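Local coordinates for protein methionine gamma-lyase (Trichomonas vaginalis, PDB 1E5E) that belongs to the Cys/Met metabolism family of pyridoxal-phosphate-dependent enzymes, with the fold of the aminotransferase-like clan, at residues Glu75-Ala89 against Ala219-Arg233. Sequence-based numbering, arbitrary orientation. Where two conformers were deposited one is given.
Sequences EKTEACVATSSGMGA and AGLICGKADLLQQIR. With PPJ (N-(hydroxy{3-hydroxy-2-methyl-5-[(phosphonooxy)methyl]pyridin-4-yl}methyl)norvaline), chain C.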
ATOM      1  N   GLU A  75      -8.584  20.814  15.319  1.00 15.30           N
ATOM      2  CA  GLU A  75      -7.828  21.897  15.902  1.00 17.19           C
ATOM      3  C   GLU A  75      -8.570  23.231  15.944  1.00 18.29           C
ATOM      4  O   GLU A  75      -8.068  24.272  16.362  1.00 18.17           O
ATOM      5  CB  GLU A  75      -6.496  22.059  15.146  1.00 17.16           C
ATOM      6  CG  GLU A  75      -5.519  20.922  15.520  1.00 16.69           C
ATOM      7  CD  GLU A  75      -4.875  21.134  16.900  1.00 17.47           C
ATOM      8  OE1 GLU A  75      -5.406  21.949  17.690  1.00 16.65           O
ATOM      9  OE2 GLU A  75      -3.879  20.474  17.253  1.00 15.73           O
ATOM     10  N   LYS A  76      -9.756  23.277  15.385  1.00 19.45           N
ATOM     11  CA  LYS A  76     -10.611  24.420  15.206  1.00 20.76           C
ATOM     12  C   LYS A  76      -9.920  25.502  14.395  1.00 20.19           C
ATOM     13  O   LYS A  76      -9.996  26.685  14.752  1.00 20.24           O
ATOM     14  CB  LYS A  76     -11.098  24.931  16.576  1.00 24.05           C
ATOM     15  CG  LYS A  76     -11.929  23.929  17.374  1.00 25.98           C
ATOM     16  CD  LYS A  76     -12.266  24.546  18.751  1.00 32.60           C
ATOM     17  CE  LYS A  76     -13.452  23.808  19.356  1.00 35.66           C
ATOM     18  NZ  LYS A  76     -13.510  23.934  20.855  1.00 40.23           N
ATOM     19  N   THR A  77      -9.235  25.138  13.319  1.00 18.12           N
ATOM     20  CA  THR A  77      -8.540  26.121  12.493  1.00 18.07           C
ATOM     21  C   THR A  77      -9.275  26.235  11.163  1.00 18.79           C
ATOM     22  O   THR A  77      -9.983  25.267  10.845  1.00 18.08           O
ATOM     23  CB  THR A  77      -7.078  25.743  12.258  1.00 18.15           C
ATOM     24  OG1 THR A  77      -7.024  24.455  11.647  1.00 18.67           O
ATOM     25  CG2 THR A  77      -6.298  25.759  13.581  1.00 20.10           C
ATOM     26  N   GLU A  78      -9.113  27.294  10.390  1.00 17.89           N
ATOM     27  CA  GLU A  78      -9.827  27.301   9.105  1.00 20.20           C
ATOM     28  C   GLU A  78      -9.273  26.227   8.154  1.00 20.56           C
ATOM     29  O   GLU A  78      -9.985  25.776   7.260  1.00 21.37           O
ATOM     30  CB  GLU A  78      -9.610  28.658   8.395  1.00 20.24           C
ATOM     31  CG  GLU A  78     -10.237  29.767   9.264  1.00 23.06           C
ATOM     32  CD  GLU A  78     -10.058  31.160   8.683  1.00 23.83           C
ATOM     33  OE1 GLU A  78      -9.220  31.428   7.808  1.00 22.44           O
ATOM     34  OE2 GLU A  78     -10.802  32.052   9.154  1.00 25.87           O
ATOM     35  N   ALA A  79      -7.978  25.939   8.208  1.00 17.81           N
ATOM     36  CA  ALA A  79      -7.368  25.104   7.187  1.00 18.90           C
ATOM     37  C   ALA A  79      -6.267  24.263   7.824  1.00 17.90           C
ATOM     38  O   ALA A  79      -5.862  24.521   8.963  1.00 16.72           O
ATOM     39  CB  ALA A  79      -6.826  25.979   6.053  1.00 16.90           C
ATOM     40  N   CYS A  80      -5.756  23.355   7.027  1.00 15.88           N
ATOM     41  CA  CYS A  80      -4.652  22.488   7.415  1.00 14.88           C
ATOM     42  C   CYS A  80      -3.941  22.054   6.141  1.00 14.77           C
ATOM     43  O   CYS A  80      -4.508  21.783   5.081  1.00 14.36           O
ATOM     44  CB  CYS A  80      -5.208  21.278   8.216  1.00 12.78           C
ATOM     45  SG  CYS A  80      -3.960  19.984   8.458  1.00 12.00           S
ATOM     46  N   VAL A  81      -2.633  21.987   6.178  1.00 15.77           N
ATOM     47  CA  VAL A  81      -1.732  21.560   5.117  1.00 16.18           C
ATOM     48  C   VAL A  81      -0.940  20.359   5.659  1.00 16.17           C
ATOM     49  O   VAL A  81      -0.372  20.484   6.744  1.00 15.82           O
ATOM     50  CB  VAL A  81      -0.772  22.692   4.748  1.00 18.57           C
ATOM     51  CG1 VAL A  81       0.283  22.256   3.730  1.00 17.65           C
ATOM     52  CG2 VAL A  81      -1.534  23.906   4.217  1.00 16.84           C
ATOM     53  N   ALA A  82      -0.980  19.227   4.985  1.00 13.82           N
ATOM     54  CA  ALA A  82      -0.218  18.059   5.416  1.00 14.82           C
ATOM     55  C   ALA A  82       1.130  18.021   4.748  1.00 13.58           C
ATOM     56  O   ALA A  82       1.240  18.598   3.671  1.00 14.90           O
ATOM     57  CB  ALA A  82      -0.924  16.714   5.085  1.00 10.51           C
ATOM     58  N   THR A  83       2.146  17.443   5.357  1.00 14.31           N
ATOM     59  CA  THR A  83       3.460  17.397   4.772  1.00 13.99           C
ATOM     60  C   THR A  83       4.042  15.996   5.013  1.00 13.94           C
ATOM     61  O   THR A  83       3.415  15.148   5.670  1.00 12.87           O
ATOM     62  CB  THR A  83       4.466  18.406   5.359  1.00 14.34           C
ATOM     63  OG1 THR A  83       4.673  17.998   6.709  1.00 15.79           O
ATOM     64  CG2 THR A  83       3.974  19.852   5.308  1.00 13.80           C
ATOM     65  N   SER A  84       5.223  15.791   4.412  1.00 13.02           N
ATOM     66  CA  SER A  84       5.842  14.486   4.528  1.00 14.94           C
ATOM     67  C   SER A  84       6.752  14.356   5.743  1.00 14.78           C
ATOM     68  O   SER A  84       7.423  13.329   5.851  1.00 14.74           O
ATOM     69  CB  SER A  84       6.499  14.019   3.213  1.00 15.50           C
ATOM     70  OG  SER A  84       7.695  14.714   2.971  1.00 18.08           O
ATOM     71  N   SER A  85       6.758  15.282   6.692  1.00 13.79           N
ATOM     72  CA  SER A  85       7.434  15.108   7.955  1.00 15.49           C
ATOM     73  C   SER A  85       7.106  16.315   8.834  1.00 14.83           C
ATOM     74  O   SER A  85       6.762  17.389   8.338  1.00 15.32           O
ATOM     75  CB  SER A  85       8.948  14.960   7.934  1.00 15.19           C
ATOM     76  OG  SER A  85       9.538  16.147   7.437  1.00 18.32           O
ATOM     77  N   GLY A  86       7.144  16.029  10.121  1.00 14.12           N
ATOM     78  CA  GLY A  86       6.936  17.118  11.102  1.00 16.29           C
ATOM     79  C   GLY A  86       7.969  18.215  10.807  1.00 16.73           C
ATOM     80  O   GLY A  86       7.600  19.379  10.788  1.00 14.80           O
ATOM     81  N   MET A  87       9.243  17.875  10.507  1.00 16.57           N
ATOM     82  CA  MET A  87      10.196  18.968  10.183  1.00 16.29           C
ATOM     83  C   MET A  87       9.748  19.770   8.974  1.00 16.36           C
ATOM     84  O   MET A  87       9.860  21.007   8.887  1.00 14.69           O
ATOM     85  CB  MET A  87      11.609  18.385   9.982  1.00 15.66           C
ATOM     86  CG  MET A  87      12.334  17.880  11.231  1.00 16.18           C
ATOM     87  SD  MET A  87      12.091  18.966  12.677  1.00 16.99           S
ATOM     88  CE  MET A  87      12.901  20.474  12.091  1.00 15.63           C
ATOM     89  N   GLY A  88       9.185  19.044   7.965  1.00 16.58           N
ATOM     90  CA  GLY A  88       8.699  19.749   6.768  1.00 16.25           C
ATOM     91  C   GLY A  88       7.559  20.704   7.077  1.00 15.82           C
ATOM     92  O   GLY A  88       7.371  21.706   6.388  1.00 16.62           O
ATOM     93  N   ALA A  89       6.698  20.351   8.036  1.00 13.09           N
ATOM     94  CA  ALA A  89       5.612  21.205   8.436  1.00 14.65           C
ATOM     95  C   ALA A  89       6.209  22.464   9.104  1.00 15.60           C
ATOM     96  O   ALA A  89       5.812  23.568   8.719  1.00 15.90           O
ATOM     97  CB  ALA A  89       4.650  20.551   9.414  1.00 12.19           C
ATOM     98  N   ALA A 219       5.155  12.034   8.816  1.00 14.37           N
ATOM     99  CA  ALA A 219       4.346  13.062   8.215  1.00 15.35           C
ATOM    100  C   ALA A 219       4.162  14.214   9.190  1.00 16.11           C
ATOM    101  O   ALA A 219       4.419  14.089  10.390  1.00 16.37           O
ATOM    102  CB  ALA A 219       2.951  12.466   7.932  1.00 14.56           C
ATOM    103  N   GLY A 220       3.805  15.360   8.626  1.00 15.94           N
ATOM    104  CA  GLY A 220       3.600  16.585   9.405  1.00 14.88           C
ATOM    105  C   GLY A 220       2.261  17.244   9.043  1.00 15.98           C
ATOM    106  O   GLY A 220       1.633  16.952   8.020  1.00 13.38           O
ATOM    107  N   LEU A 221       1.791  18.126   9.930  1.00 15.91           N
ATOM    108  CA  LEU A 221       0.611  18.947   9.700  1.00 15.39           C
ATOM    109  C   LEU A 221       0.790  20.379  10.153  1.00 15.77           C
ATOM    110  O   LEU A 221       1.470  20.700  11.117  1.00 14.15           O
ATOM    111  CB  LEU A 221      -0.618  18.385  10.460  1.00 12.43           C
ATOM    112  CG  LEU A 221      -0.982  16.921  10.133  1.00 12.90           C
ATOM    113  CD1 LEU A 221      -1.578  16.205  11.339  1.00 10.81           C
ATOM    114  CD2 LEU A 221      -1.891  16.803   8.908  1.00 11.10           C
ATOM    115  N   ILE A 222       0.155  21.302   9.430  1.00 15.78           N
ATOM    116  CA  ILE A 222       0.177  22.703   9.670  1.00 14.53           C
ATOM    117  C   ILE A 222      -1.260  23.182   9.761  1.00 17.41           C
ATOM    118  O   ILE A 222      -2.000  22.734   8.869  1.00 17.90           O
ATOM    119  CB  ILE A 222       0.851  23.491   8.535  1.00 16.42           C
ATOM    120  CG1 ILE A 222       2.268  22.991   8.265  1.00 13.63           C
ATOM    121  CG2 ILE A 222       0.835  24.986   8.897  1.00 13.08           C
ATOM    122  CD1 ILE A 222       2.828  23.469   6.937  1.00 13.93           C
ATOM    123  N   CYS A 223      -1.657  23.844  10.855  1.00 14.79           N
ATOM    124  CA  CYS A 223      -3.076  24.191  10.979  1.00 15.63           C
ATOM    125  C   CYS A 223      -3.209  25.699  11.275  1.00 16.58           C
ATOM    126  O   CYS A 223      -2.440  26.184  12.134  1.00 13.41           O
ATOM    127  CB  CYS A 223      -3.707  23.476  12.179  1.00 16.85           C
ATOM    128  SG  CYS A 223      -3.446  21.692  12.171  1.00 18.01           S
ATOM    129  N   GLY A 224      -4.132  26.371  10.623  1.00 15.33           N
ATOM    130  CA  GLY A 224      -4.228  27.820  10.875  1.00 18.11           C
ATOM    131  C   GLY A 224      -5.221  28.434   9.880  1.00 17.84           C
ATOM    132  O   GLY A 224      -6.091  27.758   9.346  1.00 18.14           O
ATOM    133  N   LYS A 225      -5.105  29.732   9.696  1.00 18.94           N
ATOM    134  CA  LYS A 225      -5.971  30.504   8.824  1.00 19.68           C
ATOM    135  C   LYS A 225      -5.768  30.095   7.370  1.00 17.27           C
ATOM    136  O   LYS A 225      -4.641  29.925   6.944  1.00 17.67           O
ATOM    137  CB  LYS A 225      -5.652  32.013   8.884  1.00 20.69           C
ATOM    138  CG  LYS A 225      -5.802  32.657  10.248  1.00 22.59           C
ATOM    139  CD  LYS A 225      -7.276  32.743  10.643  1.00 25.60           C
ATOM    140  CE  LYS A 225      -7.354  33.385  12.041  1.00 30.51           C
ATOM    141  NZ  LYS A 225      -8.786  33.315  12.482  1.00 34.76           N
ATOM    142  N   ALA A 226      -6.807  30.266   6.583  1.00 18.18           N
ATOM    143  CA  ALA A 226      -6.769  29.927   5.159  1.00 20.30           C
ATOM    144  C   ALA A 226      -5.793  30.803   4.397  1.00 21.77           C
ATOM    145  O   ALA A 226      -5.084  30.320   3.516  1.00 21.12           O
ATOM    146  CB  ALA A 226      -8.218  29.967   4.651  1.00 17.91           C
ATOM    147  N   ASP A 227      -5.732  32.102   4.701  1.00 22.08           N
ATOM    148  CA  ASP A 227      -4.851  33.008   3.971  1.00 25.27           C
ATOM    149  C   ASP A 227      -3.395  32.583   4.107  1.00 23.17           C
ATOM    150  O   ASP A 227      -2.697  32.373   3.107  1.00 22.37           O
ATOM    151  CB  ASP A 227      -5.057  34.447   4.480  1.00 29.23           C
ATOM    152  CG  ASP A 227      -4.176  35.501   3.849  1.00 35.66           C
ATOM    153  OD1 ASP A 227      -4.180  36.664   4.362  1.00 38.52           O
ATOM    154  OD2 ASP A 227      -3.454  35.310   2.826  1.00 37.20           O
ATOM    155  N   LEU A 228      -2.927  32.500   5.360  1.00 19.60           N
ATOM    156  CA  LEU A 228      -1.548  32.100   5.585  1.00 18.45           C
ATOM    157  C   LEU A 228      -1.270  30.696   5.060  1.00 16.68           C
ATOM    158  O   LEU A 228      -0.241  30.492   4.437  1.00 16.77           O
ATOM    159  CB  LEU A 228      -1.133  32.207   7.057  1.00 17.21           C
ATOM    160  CG  LEU A 228       0.287  31.672   7.319  1.00 19.13           C
ATOM    161  CD1 LEU A 228       1.374  32.541   6.695  1.00 17.64           C
ATOM    162  CD2 LEU A 228       0.534  31.563   8.827  1.00 20.49           C
ATOM    163  N   LEU A 229      -2.153  29.726   5.277  1.00 15.91           N
ATOM    164  CA  LEU A 229      -1.873  28.372   4.810  1.00 18.02           C
ATOM    165  C   LEU A 229      -1.900  28.251   3.307  1.00 20.18           C
ATOM    166  O   LEU A 229      -1.145  27.439   2.739  1.00 18.97           O
ATOM    167  CB  LEU A 229      -2.836  27.399   5.485  1.00 17.84           C
ATOM    168  CG  LEU A 229      -2.264  26.887   6.816  1.00 17.79           C
ATOM    169  CD1 LEU A 229      -2.073  28.013   7.819  1.00 15.85           C
ATOM    170  CD2 LEU A 229      -3.168  25.809   7.380  1.00 17.33           C
ATOM    171  N   GLN A 230      -2.670  29.140   2.656  1.00 20.58           N
ATOM    172  CA  GLN A 230      -2.624  29.142   1.189  1.00 22.31           C
ATOM    173  C   GLN A 230      -1.254  29.635   0.758  1.00 21.25           C
ATOM    174  O   GLN A 230      -0.628  29.102  -0.170  1.00 19.54           O
ATOM    175  CB  GLN A 230      -3.841  29.912   0.696  1.00 25.64           C
ATOM    176  CG  GLN A 230      -3.798  30.341  -0.754  1.00 32.14           C
ATOM    177  CD  GLN A 230      -3.833  29.210  -1.750  1.00 35.31           C
ATOM    178  OE1 GLN A 230      -4.207  28.077  -1.467  1.00 35.50           O
ATOM    179  NE2 GLN A 230      -3.424  29.485  -3.004  1.00 38.59           N
ATOM    180  N   GLN A 231      -0.656  30.588   1.480  1.00 20.57           N
ATOM    181  CA  GLN A 231       0.693  31.013   1.120  1.00 22.65           C
ATOM    182  C   GLN A 231       1.696  29.888   1.383  1.00 21.69           C
ATOM    183  O   GLN A 231       2.642  29.652   0.609  1.00 19.66           O
ATOM    184  CB  GLN A 231       1.110  32.303   1.834  1.00 23.42           C
ATOM    185  CG  GLN A 231       0.154  33.478   1.891  0.50 25.70           C
ATOM    186  CD  GLN A 231       0.586  34.556   2.880  0.50 27.61           C
ATOM    187  OE1 GLN A 231      -0.175  35.034   3.740  0.50 27.88           O
ATOM    188  NE2 GLN A 231       1.869  34.928   2.799  0.50 28.33           N
ATOM    189  N   ILE A 232       1.562  29.204   2.523  1.00 18.58           N
ATOM    190  CA  ILE A 232       2.469  28.099   2.857  1.00 19.80           C
ATOM    191  C   ILE A 232       2.398  26.976   1.820  1.00 19.82           C
ATOM    192  O   ILE A 232       3.414  26.418   1.408  1.00 17.99           O
ATOM    193  CB  ILE A 232       2.120  27.498   4.251  1.00 19.19           C
ATOM    194  CG1 ILE A 232       2.468  28.537   5.334  1.00 19.08           C
ATOM    195  CG2 ILE A 232       2.804  26.149   4.501  1.00 17.63           C
ATOM    196  CD1 ILE A 232       1.944  28.190   6.723  1.00 18.58           C
ATOM    197  N   ARG A 233       1.211  26.704   1.309  1.00 19.65           N
ATOM    198  CA  ARG A 233       1.025  25.645   0.311  1.00 24.80           C
ATOM    199  C   ARG A 233       1.653  26.052  -1.015  1.00 25.96           C
ATOM    200  O   ARG A 233       2.459  25.313  -1.576  1.00 22.95           O
ATOM    201  CB  ARG A 233      -0.456  25.270   0.286  1.00 27.00           C
ATOM    202  CG  ARG A 233      -1.088  24.622  -0.884  1.00 32.50           C
ATOM    203  CD  ARG A 233      -2.283  23.729  -0.699  1.00 33.77           C
ATOM    204  NE  ARG A 233      -3.219  23.979   0.408  1.00 34.13           N
ATOM    205  CZ  ARG A 233      -3.549  22.918   1.188  1.00 35.24           C
ATOM    206  NH1 ARG A 233      -2.994  21.744   0.932  1.00 33.64           N
ATOM    207  NH2 ARG A 233      -4.378  23.043   2.230  1.00 36.58           N
TER
HETATM  208  N1  PPJ C 405       8.083  18.256  16.510  1.00 20.73           N
HETATM  209  C2  PPJ C 405       8.176  17.499  17.624  1.00 20.37           C
HETATM  210  C6  PPJ C 405       8.746  17.908  15.371  1.00 21.63           C
HETATM  211  C2A PPJ C 405       7.919  17.943  18.932  1.00 18.06           C
HETATM  212  C3  PPJ C 405       8.834  16.261  17.473  1.00 20.07           C
HETATM  213  O3  PPJ C 405       9.034  15.611  18.588  1.00 18.32           O
HETATM  214  C4  PPJ C 405       9.334  15.803  16.250  1.00 20.86           C
HETATM  215  C4A PPJ C 405       9.989  14.536  16.218  1.00 22.62           C
HETATM  216  C5  PPJ C 405       9.361  16.664  15.154  1.00 21.06           C
HETATM  217  N   PPJ C 405      10.582  13.975  17.289  1.00 21.88           N
HETATM  218  C5A PPJ C 405       9.685  16.265  13.817  1.00 19.42           C
HETATM  219  OP4 PPJ C 405       8.716  15.556  13.339  1.00 19.64           O
HETATM  220  P   PPJ C 405       9.199  14.504  12.244  1.00 17.93           P
HETATM  221  OP1 PPJ C 405       7.855  13.825  11.720  1.00 18.71           O
HETATM  222  OP2 PPJ C 405      10.156  13.473  12.916  1.00 18.37           O
HETATM  223  OP3 PPJ C 405       9.949  15.214  11.034  1.00 18.41           O
HETATM  224  CA  PPJ C 405      11.134  12.728  17.308  1.00 22.87           C
HETATM  225  CB  PPJ C 405      12.004  12.245  16.226  1.00 22.76           C
HETATM  226  C   PPJ C 405      11.641  12.353  18.590  1.00 21.53           C
HETATM  227  CG  PPJ C 405      13.353  12.813  15.974  1.00 24.27           C
HETATM  228  CD  PPJ C 405      14.351  11.906  16.521  1.00 23.92           C
HETATM  229  O   PPJ C 405      11.591  13.229  19.528  1.00 21.82           O
HETATM  230  OXT PPJ C 405      11.696  11.101  18.958  1.00 23.08           O
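Val81 lays CG2 over one face of the Arg233 guanidinium, 3.6 Å from NH2 and offset toward the rim, while the beta-branched body of Val81 packs on Ile222. The two residues form a hydrogen-bonded pair of antiparallel strands 79-83 and 220-224, at the edge of the seven-stranded sheet of this PLP-dependent fold; helix 226-233 runs almost along strand 79-83 (19°) over the face that carries Val81. Arg233 is long enough to reach back from that helix: NH2 makes a weak bond to Cys80 O (3.1 Å), and NH1 pairs with Glu68. On the other face, Cys80 SG rests on Leu221 CD2 and Cys223 SG, and the two small cysteines also meet Ile71 of helix 62-75.

A classic beta bulge sets Glu78 and Ala79 opposite Gly224. Extended beyond CG, Glu78 brings OE1 to Ala226 N at 2.9 Å in an almost straight bond (176°) through its anti lone pair, so the carboxylate takes up the first N-H of the helix, which has no carbonyl within the helix to bond. Ala79 O takes Thr77 OG1 and Gly224 N from opposite faces of its plane.

At the far end Gly220 suits its place because a CB would collide with Thr83 OG1 and Ser85 O. Ser85 N-caps the helix beginning at Gly86, its OG accepting from Gly88 N and also hydrogen-bonded to Gly242 O of the second subunit. The helix start receives the PPJ phosphate: Gly86 N donates to OP1 and Met87 N to OP3, both at 2.8 Å.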